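Local coordinates for protein PadR family transcriptional regulator (Listeria monocytogenes, PDB 6ABQ) that probably binds operator DNA as a dimeric, ligand-responsive PadR-family transcription factor and so regulates gene expression in Listeria, at residues Ile22-Arg25 with Ile26-Glu30; Ile48-Gly51 with Thr52-Ile56; Ala93-Trp96 with Lys97-Phe101. One frame throughout, in Å; residues are numbered along the deposited sequence. Where two conformers were deposited one is given.

Contact 1: Ile22-Arg25 with Ile26-Glu30; sequences ILER and ISRGE
The R28 guanidinium has the CG of E24 over one face, 3.8 Å above it and nearer the edge than the centre, while the carboxylate of E24 turns in to form a salt bridge from OE2 to R28 NH2 at 2.9 Å. With the planes 80° apart, OE2 alone meets the guanidinium, lying 3.2 Å from R28 NE as well; OE1 is probably engaged by W96. E24 reaches it because its chain bends at CB-CG (chi2 72°), whereas R28 runs extended from CG to NE. The same arginine bonds through NH1 to the A114 backbone O of the second subunit. The R25 guanidinium holds water 1 in plane at its edge through NH2, 2.9 Å away, and that water donates onward to E30 O; R25 NH1 adds a weak bond to G29 O, and E35 forms a salt bridge with NH2.

These groups gather about the C-terminal end of helix 17-27, part of the winged helix-turn-helix domain of PadR proteins, where G29 has left helical geometry with positive phi. The S27 hydroxyl turns back to E24 O, OG lying 2.6 Å from it and tilted from the carbonyl plane. On the buried flank I26 CD1 packs 3.7 Å from I22 CG2, and I26 N bonds to I22 O at 2.8 Å. L84 of strand 78-84 rests against I26 and S27.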
ATOM      1  N   ILE B  22       7.613  -9.366   3.959  1.00 13.63           N
ATOM      2  CA  ILE B  22       8.943  -9.958   3.833  1.00 11.70           C
ATOM      3  C   ILE B  22       9.574 -10.166   5.216  1.00 11.65           C
ATOM      4  O   ILE B  22      10.042 -11.265   5.511  1.00 10.82           O
ATOM      5  CB  ILE B  22       9.838  -9.150   2.854  1.00 11.47           C
ATOM      6  CG1 ILE B  22       9.229  -9.217   1.440  1.00 11.76           C
ATOM      7  CG2 ILE B  22      11.265  -9.694   2.847  1.00 10.24           C
ATOM      8  CD1 ILE B  22       9.822  -8.279   0.411  1.00 12.58           C
ATOM      9  N   LEU B  23       9.540  -9.129   6.059  1.00 13.11           N
ATOM     10  CA  LEU B  23       9.972  -9.234   7.453  1.00 13.81           C
ATOM     11  C   LEU B  23       9.241 -10.366   8.199  1.00 14.35           C
ATOM     12  O   LEU B  23       9.882 -11.143   8.916  1.00 14.10           O
ATOM     13  CB  LEU B  23       9.811  -7.889   8.198  1.00 16.23           C
ATOM     14  CG  LEU B  23      10.725  -6.696   7.860  1.00 16.81           C
ATOM     15  CD1 LEU B  23      10.216  -5.422   8.521  1.00 20.12           C
ATOM     16  CD2 LEU B  23      12.178  -6.933   8.238  1.00 15.92           C
ATOM     17  N   GLU B  24       7.923 -10.464   8.000  1.00 15.55           N
ATOM     18  CA  GLU B  24       7.106 -11.545   8.577  1.00 16.79           C
ATOM     19  C   GLU B  24       7.563 -12.934   8.132  1.00 15.22           C
ATOM     20  O   GLU B  24       7.686 -13.828   8.961  1.00 16.14           O
ATOM     21  CB  GLU B  24       5.610 -11.334   8.284  1.00 18.87           C
ATOM     22  CG  GLU B  24       4.683 -12.431   8.808  1.00 20.91           C
ATOM     23  CD  GLU B  24       4.511 -12.441  10.326  1.00 23.69           C
ATOM     24  OE1 GLU B  24       4.585 -11.380  10.978  1.00 25.11           O
ATOM     25  OE2 GLU B  24       4.285 -13.532  10.876  1.00 25.06           O
ATOM     26  N   ARG B  25       7.818 -13.098   6.833  1.00 13.48           N
ATOM     27  CA  ARG B  25       8.335 -14.348   6.280  1.00 12.52           C
ATOM     28  C   ARG B  25       9.733 -14.682   6.833  1.00 11.77           C
ATOM     29  O   ARG B  25       9.993 -15.836   7.193  1.00 12.46           O
ATOM     30  CB  ARG B  25       8.334 -14.309   4.740  1.00 11.44           C
ATOM     31  CG  ARG B  25       9.002 -15.496   4.040  1.00 10.97           C
ATOM     32  CD  ARG B  25       8.310 -16.825   4.344  1.00 12.66           C
ATOM     33  NE  ARG B  25       9.088 -17.970   3.884  1.00 12.95           N
ATOM     34  CZ  ARG B  25      10.070 -18.558   4.571  1.00 13.26           C
ATOM     35  NH1 ARG B  25      10.418 -18.130   5.778  1.00 13.17           N
ATOM     36  NH2 ARG B  25      10.707 -19.594   4.042  1.00 14.20           N
ATOM     37  N   ILE B  26      10.606 -13.676   6.911  1.00 10.94           N
ATOM     38  CA  ILE B  26      11.964 -13.850   7.465  1.00 10.70           C
ATOM     39  C   ILE B  26      11.927 -14.239   8.958  1.00 12.30           C
ATOM     40  O   ILE B  26      12.713 -15.091   9.400  1.00 12.79           O
ATOM     41  CB  ILE B  26      12.877 -12.620   7.185  1.00 10.12           C
ATOM     42  CG1 ILE B  26      13.021 -12.384   5.670  1.00  9.16           C
ATOM     43  CG2 ILE B  26      14.264 -12.808   7.788  1.00 10.39           C
ATOM     44  CD1 ILE B  26      13.717 -11.085   5.277  1.00  9.35           C
ATOM     45  N   SER B  27      10.992 -13.646   9.706  1.00 13.68           N
ATOM     46  CA  SER B  27      10.797 -13.923  11.137  1.00 15.95           C
ATOM     47  C   SER B  27      10.512 -15.397  11.439  1.00 17.23           C
ATOM     48  O   SER B  27      10.782 -15.880  12.542  1.00 19.19           O
ATOM     49  CB  SER B  27       9.644 -13.083  11.697  1.00 17.95           C
ATOM     50  OG  SER B  27       8.389 -13.707  11.468  1.00 19.11           O
ATOM     51  N   ARG B  28       9.940 -16.089  10.460  1.00 16.65           N
ATOM     52  CA  ARG B  28       9.528 -17.477  10.630  1.00 18.53           C
ATOM     53  C   ARG B  28      10.679 -18.478  10.472  1.00 18.40           C
ATOM     54  O   ARG B  28      10.595 -19.604  10.955  1.00 20.80           O
ATOM     55  CB  ARG B  28       8.344 -17.777   9.701  1.00 18.79           C
ATOM     56  CG  ARG B  28       7.095 -17.028  10.150  1.00 20.41           C
ATOM     57  CD  ARG B  28       5.944 -17.098   9.160  1.00 20.77           C
ATOM     58  NE  ARG B  28       4.761 -16.428   9.708  1.00 23.18           N
ATOM     59  CZ  ARG B  28       3.614 -16.230   9.053  1.00 24.31           C
ATOM     60  NH1 ARG B  28       3.463 -16.660   7.806  1.00 23.12           N
ATOM     61  NH2 ARG B  28       2.612 -15.600   9.657  1.00 27.16           N
ATOM     62  N   GLY B  29      11.755 -18.040   9.816  1.00 16.22           N
ATOM     63  CA  GLY B  29      12.950 -18.864   9.591  1.00 16.50           C
ATOM     64  C   GLY B  29      13.823 -18.321   8.471  1.00 14.40           C
ATOM     65  O   GLY B  29      13.320 -17.651   7.559  1.00 12.84           O
ATOM     66  N   GLU B  30      15.125 -18.620   8.546  1.00 14.92           N
ATOM     67  CA  GLU B  30      16.123 -18.203   7.544  1.00 13.86           C
ATOM     68  C   GLU B  30      15.657 -18.513   6.117  1.00 13.28           C
ATOM     69  O   GLU B  30      15.193 -19.621   5.828  1.00 14.62           O
ATOM     70  CB  GLU B  30      17.511 -18.823   7.829  1.00 15.64           C
ATOM     71  CG  GLU B  30      17.539 -20.351   7.922  1.00 18.19           C
ATOM     72  CD  GLU B  30      18.929 -20.958   8.023  1.00 20.54           C
ATOM     73  OE1 GLU B  30      19.921 -20.226   8.213  1.00 20.34           O
ATOM     74  OE2 GLU B  30      19.033 -22.202   7.928  1.00 23.22           O
TER
HETATM   75  O   HOH W   1      12.357 -20.453   6.224  1.00  7.14           O

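Contact 2: Ile48-Gly51 with Thr52-Ile56; sequences IVEG and TVYTI
E50 and Y54 lie side by side one turn apart, pointing the same way, and meet at their polar ends: the Y54 hydroxyl donates to E50 OE2 over a very short 2.5 Å. The carboxylate is turned 58° from the ring, and OE2 also lies 3.3 Å from Y54 CE2, obliquely to the ring. Nearer the backbone, Y54 CD2 passes 3.2 Å from E50 O. The tyrosine CG stands anti to the carbonyl carbon (chi1 -70°), which lays the ring back along the preceding turn, beside the extended chain of E50.

In the conformer given for I48, one of two and therefore an uncertain contact, CG2 lies 3.7 Å from V53 CG2, the two side chains crossing at about a right angle. Elsewhere on the turn, V49 CG2 touches T52 OG1. Water 2 ties the latter two residues together, accepting from V49 N and lying 2.7 Å from T52 OG1. Farther along, T55 OG1 donates to T52 O at 2.6 Å, in the carbonyl plane and on a lone pair; T52 O also takes I56 N, giving this carbonyl two donors.

Backbone bonds of the first turn underlie these contacts. V49 occupies the N-cap, and its carbonyl receives V53 N together with a weaker bond from T52 N; Y54 N bonds to E50 O with an N-H...O angle of 159°. In the next shell, Y34 and T37 of helix 33-42 pack on E50, I36 and T37 on V53, and N41 ND2 binds I48 O. Two helices joined and packed in this way, 33-42 followed by 50-62, form the helix-turn-helix of a PadR regulator, in which the second is the probable DNA-recognition helix.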
ATOM      1  N   ILE B  48       4.947  -9.764  -8.295  1.00 25.64           N
ATOM      2  CA  ILE B  48       6.254  -9.483  -7.674  0.50 23.31           C
ATOM      3  C   ILE B  48       7.322 -10.411  -8.254  1.00 22.23           C
ATOM      4  O   ILE B  48       7.166 -11.636  -8.213  1.00 21.96           O
ATOM      5  CB  ILE B  48       6.220  -9.610  -6.124  0.50 21.83           C
ATOM      6  CG1 ILE B  48       5.535  -8.408  -5.493  0.50 22.78           C
ATOM      7  CG2 ILE B  48       7.616  -9.696  -5.518  0.50 19.61           C
ATOM      8  CD1 ILE B  48       4.195  -8.749  -4.909  0.50 24.19           C
ATOM      9  N   VAL B  49       8.384  -9.820  -8.790  1.00 21.95           N
ATOM     10  CA  VAL B  49       9.509 -10.560  -9.332  1.00 21.25           C
ATOM     11  C   VAL B  49      10.664 -10.575  -8.315  1.00 19.14           C
ATOM     12  O   VAL B  49      10.719  -9.745  -7.386  1.00 18.44           O
ATOM     13  CB  VAL B  49       9.943 -10.035 -10.738  1.00 23.01           C
ATOM     14  CG1 VAL B  49       8.775 -10.093 -11.724  1.00 25.41           C
ATOM     15  CG2 VAL B  49      10.530  -8.625 -10.681  1.00 23.35           C
ATOM     16  N   GLU B  50      11.559 -11.544  -8.500  1.00 18.44           N
ATOM     17  CA  GLU B  50      12.748 -11.761  -7.678  1.00 16.88           C
ATOM     18  C   GLU B  50      13.619 -10.501  -7.546  1.00 16.85           C
ATOM     19  O   GLU B  50      14.109 -10.179  -6.457  1.00 15.75           O
ATOM     20  CB  GLU B  50      13.556 -12.885  -8.327  1.00 17.05           C
ATOM     21  CG  GLU B  50      14.222 -13.855  -7.378  1.00 15.80           C
ATOM     22  CD  GLU B  50      15.250 -14.719  -8.086  1.00 16.34           C
ATOM     23  OE1 GLU B  50      14.964 -15.253  -9.186  1.00 17.56           O
ATOM     24  OE2 GLU B  50      16.361 -14.851  -7.540  1.00 15.78           O
ATOM     25  N   GLY B  51      13.801  -9.809  -8.672  1.00 18.40           N
ATOM     26  CA  GLY B  51      14.570  -8.570  -8.746  1.00 19.05           C
ATOM     27  C   GLY B  51      14.074  -7.486  -7.808  1.00 18.73           C
ATOM     28  O   GLY B  51      14.890  -6.799  -7.181  1.00 18.38           O
ATOM     29  N   THR B  52      12.745  -7.341  -7.705  1.00 19.11           N
ATOM     30  CA  THR B  52      12.135  -6.398  -6.752  1.00 19.02           C
ATOM     31  C   THR B  52      12.436  -6.805  -5.298  1.00 17.12           C
ATOM     32  O   THR B  52      12.826  -5.948  -4.487  1.00 16.88           O
ATOM     33  CB  THR B  52      10.610  -6.211  -6.986  1.00 20.32           C
ATOM     34  OG1 THR B  52      10.375  -5.878  -8.361  1.00 22.41           O
ATOM     35  CG2 THR B  52      10.029  -5.089  -6.103  1.00 20.76           C
ATOM     36  N   VAL B  53      12.276  -8.098  -4.992  1.00 16.09           N
ATOM     37  CA  VAL B  53      12.547  -8.634  -3.643  1.00 14.69           C
ATOM     38  C   VAL B  53      13.986  -8.316  -3.199  1.00 14.03           C
ATOM     39  O   VAL B  53      14.198  -7.921  -2.053  1.00 13.50           O
ATOM     40  CB  VAL B  53      12.193 -10.152  -3.519  1.00 14.20           C
ATOM     41  CG1 VAL B  53      12.795 -10.781  -2.268  1.00 13.10           C
ATOM     42  CG2 VAL B  53      10.681 -10.343  -3.501  1.00 15.08           C
ATOM     43  N   TYR B  54      14.944  -8.452  -4.121  1.00 14.40           N
ATOM     44  CA  TYR B  54      16.345  -8.100  -3.870  1.00 14.34           C
ATOM     45  C   TYR B  54      16.550  -6.650  -3.428  1.00 14.94           C
ATOM     46  O   TYR B  54      17.298  -6.407  -2.476  1.00 14.56           O
ATOM     47  CB  TYR B  54      17.237  -8.439  -5.075  1.00 15.24           C
ATOM     48  CG  TYR B  54      17.435  -9.933  -5.294  1.00 14.74           C
ATOM     49  CD1 TYR B  54      17.732 -10.786  -4.221  1.00 13.67           C
ATOM     50  CD2 TYR B  54      17.338 -10.493  -6.579  1.00 15.68           C
ATOM     51  CE1 TYR B  54      17.911 -12.150  -4.414  1.00 13.55           C
ATOM     52  CE2 TYR B  54      17.527 -11.852  -6.782  1.00 15.49           C
ATOM     53  CZ  TYR B  54      17.812 -12.672  -5.699  1.00 14.42           C
ATOM     54  OH  TYR B  54      17.990 -14.016  -5.885  1.00 14.54           O
ATOM     55  N   THR B  55      15.868  -5.708  -4.096  1.00 16.14           N
ATOM     56  CA  THR B  55      15.920  -4.275  -3.730  1.00 17.10           C
ATOM     57  C   THR B  55      15.414  -4.034  -2.299  1.00 16.26           C
ATOM     58  O   THR B  55      15.995  -3.249  -1.554  1.00 16.52           O
ATOM     59  CB  THR B  55      15.140  -3.350  -4.711  1.00 18.96           C
ATOM     60  OG1 THR B  55      13.730  -3.459  -4.483  1.00 18.86           O
ATOM     61  CG2 THR B  55      15.453  -3.651  -6.176  1.00 20.17           C
ATOM     62  N   ILE B  56      14.335  -4.727  -1.931  1.00 15.56           N
ATOM     63  CA  ILE B  56      13.733  -4.607  -0.598  1.00 15.12           C
ATOM     64  C   ILE B  56      14.651  -5.210   0.472  1.00 14.03           C
ATOM     65  O   ILE B  56      14.813  -4.627   1.552  1.00 14.15           O
ATOM     66  CB  ILE B  56      12.294  -5.187  -0.537  1.00 15.23           C
ATOM     67  CG1 ILE B  56      11.375  -4.407  -1.502  1.00 16.82           C
ATOM     68  CG2 ILE B  56      11.749  -5.120   0.892  1.00 15.12           C
ATOM     69  CD1 ILE B  56      10.077  -5.106  -1.874  1.00 17.37           C
TER
HETATM   70  O   HOH W   2       7.890  -6.591  -9.046  1.00  3.81           O

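Contact 3: Ala93-Trp96 with Lys97-Phe101; sequences AIFW and KRWDF
F95 lies beneath the base of W99: W99 CB sits over one face of the phenyl ring in a CH-pi contact, 4.3 Å from its centroid and 18° off the ring normal. The two side chains run side by side in the same direction, both with CG anti to the backbone N (chi1 163° for F95). This carries F95 CZ to within 4.0 Å of W99 CD1, although the phenyl and the five-membered ring meet obliquely, with planes 34° apart.

W96 joins the cluster from the neighbouring helical position. Its CZ3 approaches the W99 indole, 4.2 Å from W99 CE3, which lies at the edge of the W96 ring. A face of the W96 indole is also met by F95 CE2. W96 NE1 probably hydrogen-bonds E24 OE1, while M21 of helix 17-27 packs on both F95 and W96.

Along another flank, I94 CG2 sits over one face of the R98 guanidinium, 3.5 Å from R98 CZ; the arginine runs extended from CG to NE, parallel in sense to the isoleucine. Beneath these side chains the helical i-to-i+4 backbone bonds are regular, with W99 N bonding to F95 O at 2.8 Å and D100 N to W96 O at 2.9 Å. The D100 carboxylate makes its salt bridge with K110 of the second subunit, whose I106 packs against W99. A face of the long C-terminal helix 86-110 where W96, W99 and D100 meet the second subunit is consistent with the dimerisation helix of PadR-family regulators.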
ATOM      1  N   ALA B  93       6.873  -5.814  14.641  1.00 27.76           N
ATOM      2  CA  ALA B  93       5.828  -5.509  15.625  1.00 29.94           C
ATOM      3  C   ALA B  93       5.230  -4.118  15.391  1.00 29.78           C
ATOM      4  O   ALA B  93       4.012  -3.958  15.453  1.00 29.87           O
ATOM      5  CB  ALA B  93       6.356  -5.643  17.048  1.00 34.30           C
ATOM      6  N   ILE B  94       6.094  -3.139  15.101  1.00 30.39           N
ATOM      7  CA  ILE B  94       5.686  -1.771  14.747  1.00 31.29           C
ATOM      8  C   ILE B  94       4.863  -1.731  13.444  1.00 27.99           C
ATOM      9  O   ILE B  94       3.856  -1.026  13.387  1.00 28.23           O
ATOM     10  CB  ILE B  94       6.895  -0.791  14.720  1.00 34.79           C
ATOM     11  CG1 ILE B  94       7.456  -0.595  16.135  1.00 40.07           C
ATOM     12  CG2 ILE B  94       6.491   0.576  14.174  1.00 36.71           C
ATOM     13  CD1 ILE B  94       8.864  -0.041  16.187  1.00 44.53           C
ATOM     14  N   PHE B  95       5.288  -2.490  12.424  1.00 25.90           N
ATOM     15  CA  PHE B  95       4.542  -2.619  11.161  1.00 24.35           C
ATOM     16  C   PHE B  95       3.094  -3.063  11.374  1.00 23.55           C
ATOM     17  O   PHE B  95       2.181  -2.460  10.800  1.00 23.46           O
ATOM     18  CB  PHE B  95       5.233  -3.564  10.161  1.00 24.05           C
ATOM     19  CG  PHE B  95       4.326  -4.037   9.051  1.00 24.11           C
ATOM     20  CD1 PHE B  95       4.036  -3.206   7.963  1.00 25.51           C
ATOM     21  CD2 PHE B  95       3.725  -5.298   9.106  1.00 24.26           C
ATOM     22  CE1 PHE B  95       3.180  -3.629   6.950  1.00 26.89           C
ATOM     23  CE2 PHE B  95       2.868  -5.725   8.095  1.00 26.02           C
ATOM     24  CZ  PHE B  95       2.601  -4.891   7.014  1.00 27.26           C
ATOM     25  N   TRP B  96       2.902  -4.118  12.175  1.00 23.94           N
ATOM     26  CA  TRP B  96       1.566  -4.658  12.468  1.00 24.94           C
ATOM     27  C   TRP B  96       0.666  -3.655  13.205  1.00 26.04           C
ATOM     28  O   TRP B  96      -0.538  -3.576  12.926  1.00 26.48           O
ATOM     29  CB  TRP B  96       1.652  -5.992  13.229  1.00 27.04           C
ATOM     30  CG  TRP B  96       2.146  -7.154  12.381  1.00 27.16           C
ATOM     31  CD1 TRP B  96       3.277  -7.893  12.584  1.00 27.44           C
ATOM     32  CD2 TRP B  96       1.530  -7.685  11.195  1.00 28.18           C
ATOM     33  NE1 TRP B  96       3.403  -8.855  11.606  1.00 28.54           N
ATOM     34  CE2 TRP B  96       2.346  -8.750  10.742  1.00 29.50           C
ATOM     35  CE3 TRP B  96       0.366  -7.366  10.471  1.00 29.03           C
ATOM     36  CZ2 TRP B  96       2.034  -9.503   9.601  1.00 32.45           C
ATOM     37  CZ3 TRP B  96       0.057  -8.109   9.339  1.00 31.86           C
ATOM     38  CH2 TRP B  96       0.886  -9.170   8.917  1.00 33.93           C
ATOM     39  N   LYS B  97       1.257  -2.893  14.130  1.00 27.46           N
ATOM     40  CA  LYS B  97       0.557  -1.811  14.820  1.00 29.78           C
ATOM     41  C   LYS B  97       0.082  -0.729  13.842  1.00 28.33           C
ATOM     42  O   LYS B  97      -1.066  -0.287  13.911  1.00 29.15           O
ATOM     43  CB  LYS B  97       1.426  -1.221  15.942  1.00 33.47           C
ATOM     44  CG  LYS B  97       1.070  -1.755  17.329  1.00 38.10           C
ATOM     45  CD  LYS B  97       2.252  -1.802  18.302  1.00 42.04           C
ATOM     46  CE  LYS B  97       2.585  -0.457  18.949  1.00 47.22           C
ATOM     47  NZ  LYS B  97       1.493   0.105  19.800  1.00 52.55           N
ATOM     48  N   ARG B  98       0.956  -0.333  12.918  1.00 27.06           N
ATOM     49  CA  ARG B  98       0.638   0.721  11.943  1.00 27.11           C
ATOM     50  C   ARG B  98      -0.341   0.237  10.867  1.00 25.27           C
ATOM     51  O   ARG B  98      -1.267   0.971  10.482  1.00 25.81           O
ATOM     52  CB  ARG B  98       1.913   1.282  11.311  1.00 28.40           C
ATOM     53  CG  ARG B  98       2.802   2.022  12.296  1.00 32.17           C
ATOM     54  CD  ARG B  98       4.146   2.350  11.678  1.00 34.40           C
ATOM     55  NE  ARG B  98       4.833   3.386  12.443  1.00 40.18           N
ATOM     56  CZ  ARG B  98       6.142   3.626  12.400  1.00 44.02           C
ATOM     57  NH1 ARG B  98       6.947   2.895  11.635  1.00 42.16           N
ATOM     58  NH2 ARG B  98       6.648   4.602  13.144  1.00 50.89           N
ATOM     59  N   TRP B  99      -0.126  -0.998  10.403  1.00 24.10           N
ATOM     60  CA  TRP B  99      -1.016  -1.661   9.449  1.00 24.20           C
ATOM     61  C   TRP B  99      -2.436  -1.846  10.000  1.00 25.03           C
ATOM     62  O   TRP B  99      -3.397  -1.677   9.259  1.00 25.93           O
ATOM     63  CB  TRP B  99      -0.438  -3.003   8.963  1.00 24.51           C
ATOM     64  CG  TRP B  99      -1.235  -3.581   7.815  1.00 26.69           C
ATOM     65  CD1 TRP B  99      -1.081  -3.304   6.482  1.00 28.60           C
ATOM     66  CD2 TRP B  99      -2.332  -4.499   7.909  1.00 28.97           C
ATOM     67  NE1 TRP B  99      -2.005  -4.004   5.738  1.00 31.94           N
ATOM     68  CE2 TRP B  99      -2.786  -4.747   6.585  1.00 32.26           C
ATOM     69  CE3 TRP B  99      -2.969  -5.153   8.980  1.00 30.10           C
ATOM     70  CZ2 TRP B  99      -3.857  -5.616   6.305  1.00 36.63           C
ATOM     71  CZ3 TRP B  99      -4.036  -6.018   8.702  1.00 34.42           C
ATOM     72  CH2 TRP B  99      -4.464  -6.245   7.372  1.00 37.61           C
ATOM     73  N   ASP B 100      -2.555  -2.192  11.284  1.00 25.83           N
ATOM     74  CA  ASP B 100      -3.857  -2.269  11.963  1.00 28.10           C
ATOM     75  C   ASP B 100      -4.561  -0.915  12.050  1.00 28.33           C
ATOM     76  O   ASP B 100      -5.766  -0.833  11.791  1.00 29.57           O
ATOM     77  CB  ASP B 100      -3.731  -2.872  13.364  1.00 30.69           C
ATOM     78  CG  ASP B 100      -3.779  -4.388  13.362  1.00 32.80           C
ATOM     79  OD1 ASP B 100      -4.568  -4.991  12.591  1.00 34.30           O
ATOM     80  OD2 ASP B 100      -3.032  -4.986  14.163  1.00 34.09           O
ATOM     81  N   PHE B 101      -3.805   0.126  12.413  1.00 28.13           N
ATOM     82  CA  PHE B 101      -4.303   1.510  12.442  1.00 29.36           C
ATOM     83  C   PHE B 101      -4.851   1.907  11.070  1.00 28.23           C
ATOM     84  O   PHE B 101      -5.980   2.394  10.968  1.00 29.29           O
ATOM     85  CB  PHE B 101      -3.203   2.488  12.898  1.00 30.96           C
ATOM     86  CG  PHE B 101      -3.673   3.921  13.052  1.00 33.91           C
ATOM     87  CD1 PHE B 101      -4.222   4.366  14.259  1.00 37.89           C
ATOM     88  CD2 PHE B 101      -3.570   4.829  11.988  1.00 34.03           C
ATOM     89  CE1 PHE B 101      -4.663   5.682  14.401  1.00 41.58           C
ATOM     90  CE2 PHE B 101      -4.011   6.144  12.124  1.00 37.68           C
ATOM     91  CZ  PHE B 101      -4.553   6.573  13.335  1.00 41.29           C
TER

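In the fold
The contacts follow one another along the chain, on helices 17-27, 50-62 and 86-110 in turn. Contact 1 touches both others, its centre 15 Å from that of contact 2 and 16 Å from that of contact 3, while the centres of contacts 2 and 3 are 23 Å apart, on opposite sides of the chain's centre. I22 packs on I56, tying helix 17-27 to the probable recognition helix, and the probable E24-W96 bond ties it to the C-terminal helix. Contacts 1 and 3 both touch the second subunit. Helix 17-27 thus links the probable DNA-reading element to the dimer interface.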